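Local coordinates for fructose-bisphosphate aldolase (Plasmodium falciparum, PDB 4TR9), which belongs to the class I fructose-bisphosphate aldolase family and folds as a TIM barrel, at residues V256-L259 with T260-L264. Numbering follows the deposited sequence.
Sequences VGFL and TVRTL
Two successive turns of helix 253-267, one of the outer helices of the TIM barrel, meet here, and Thr260 bends its hydroxyl back onto a carbonyl of the turn before. Thr260 OG1 donates to Val256 O at 2.6 Å, tilted 30° from the carbonyl plane; the same oxygen takes a weak bond from Thr260 N. With chi1 at -62°, OG1 sits beside its own backbone N and opposite the carbonyl carbon, which brings it over the preceding turn. Thr263 OG1 makes a similar approach to Leu259 O, but at a very short 2.4 Å, a length to be doubted, and Thr263 N adds a weak, long backbone bond to that oxygen. Between these two, the helix is regular: Val261 N reaches Gly257 O at 3.1 Å and Arg262 N reaches Phe258 O at 3.0 Å, both nearly straight.

The helix follows strand 235-236 in the chain and precedes strand 274-277, as expected in a beta/alpha barrel; Thr260 packs on Phe277 of that next strand, and its OG1 is also hydrogen-bonded to Val241 N, a second partner for this buried hydroxyl. On another side, Leu259 and Arg262 run side by side. A bend at chi3 (76°) in the otherwise extended arginine chain swings the guanidinium against Leu259 CD2, which lies over one of its faces, offset toward the rim and 3.4 Å from Arg262 NH1. Arg262 CD comes within 4.2 Å of Phe258 CZ, obliquely to the ring. Arg262 also packs against Ala210 of helix 206-226 and Glu232 of a second subunit.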
loop_
_atom_site.group_PDB
_atom_site.type_symbol
_atom_site.label_atom_id
_atom_site.label_comp_id
_atom_site.label_asym_id
_atom_site.label_seq_id
_atom_site.Cartn_x
_atom_site.Cartn_y
_atom_site.Cartn_z
ATOM N N VAL A 256 6.175 27.615 -15.756
ATOM C CA VAL A 256 5.713 27.379 -14.395
ATOM C C VAL A 256 4.214 27.093 -14.388
ATOM O O VAL A 256 3.757 26.147 -13.749
ATOM C CB VAL A 256 6.014 28.582 -13.476
ATOM C CG1 VAL A 256 5.298 28.431 -12.143
ATOM C CG2 VAL A 256 7.513 28.732 -13.273
ATOM N N GLY A 257 3.460 27.912 -15.114
ATOM C CA GLY A 257 2.017 27.771 -15.180
ATOM C C GLY A 257 1.552 26.486 -15.840
ATOM O O GLY A 257 0.593 25.862 -15.387
ATOM N N PHE A 258 2.230 26.087 -16.913
ATOM C CA PHE A 258 1.859 24.881 -17.647
ATOM C C PHE A 258 2.050 23.617 -16.814
ATOM O O PHE A 258 1.128 22.813 -16.666
ATOM C CB PHE A 258 2.670 24.771 -18.941
ATOM C CG PHE A 258 2.580 23.420 -19.598
ATOM C CD1 PHE A 258 1.444 23.050 -20.298
ATOM C CD2 PHE A 258 3.634 22.523 -19.517
ATOM C CE1 PHE A 258 1.358 21.809 -20.902
ATOM C CE2 PHE A 258 3.554 21.280 -20.119
ATOM C CZ PHE A 258 2.415 20.922 -20.813
ATOM N N LEU A 259 3.252 23.447 -16.275
ATOM C CA LEU A 259 3.596 22.237 -15.538
ATOM C C LEU A 259 2.921 22.184 -14.169
ATOM O O LEU A 259 2.870 21.128 -13.539
ATOM C CB LEU A 259 5.115 22.129 -15.392
ATOM C CG LEU A 259 5.849 21.835 -16.703
ATOM C CD1 LEU A 259 7.312 22.220 -16.612
ATOM C CD2 LEU A 259 5.711 20.368 -17.076
ATOM N N THR A 260 2.402 23.319 -13.713
ATOM C CA THR A 260 1.653 23.356 -12.461
ATOM C C THR A 260 0.219 22.892 -12.689
ATOM O O THR A 260 -0.306 22.075 -11.933
ATOM C CB THR A 260 1.642 24.765 -11.839
ATOM O OG1 THR A 260 2.983 25.161 -11.523
ATOM C CG2 THR A 260 0.806 24.783 -10.570
ATOM N N VAL A 261 -0.406 23.415 -13.741
ATOM C CA VAL A 261 -1.767 23.028 -14.099
ATOM C C VAL A 261 -1.833 21.549 -14.472
ATOM O O VAL A 261 -2.745 20.835 -14.052
ATOM C CB VAL A 261 -2.308 23.882 -15.268
ATOM C CG1 VAL A 261 -3.605 23.300 -15.807
ATOM C CG2 VAL A 261 -2.514 25.321 -14.821
ATOM N N ARG A 262 -0.857 21.092 -15.251
ATOM C CA ARG A 262 -0.795 19.693 -15.658
ATOM C C ARG A 262 -0.660 18.770 -14.450
ATOM O O ARG A 262 -1.289 17.715 -14.391
ATOM C CB ARG A 262 0.372 19.460 -16.619
ATOM C CG ARG A 262 0.399 18.062 -17.221
ATOM C CD ARG A 262 1.665 17.820 -18.021
ATOM N NE ARG A 262 2.819 17.587 -17.159
ATOM C CZ ARG A 262 4.036 17.298 -17.604
ATOM N NH1 ARG A 262 5.029 17.100 -16.746
ATOM N NH2 ARG A 262 4.262 17.208 -18.907
ATOM N N THR A 263 0.160 19.179 -13.487
ATOM C CA THR A 263 0.388 18.386 -12.285
ATOM C C THR A 263 -0.882 18.262 -11.447
ATOM O O THR A 263 -1.188 17.192 -10.919
ATOM C CB THR A 263 1.508 18.992 -11.416
ATOM O OG1 THR A 263 2.692 19.154 -12.206
ATOM C CG2 THR A 263 1.813 18.092 -10.227
ATOM N N LEU A 264 -1.622 19.361 -11.337
ATOM C CA LEU A 264 -2.846 19.382 -10.543
ATOM C C LEU A 264 -3.968 18.595 -11.211
ATOM O O LEU A 264 -4.703 17.865 -10.545
ATOM C CB LEU A 264 -3.295 20.823 -10.296
ATOM C CG LEU A 264 -2.373 21.674 -9.421
ATOM C CD1 LEU A 264 -2.937 23.077 -9.253
ATOM C CD2 LEU A 264 -2.153 21.012 -8.068
#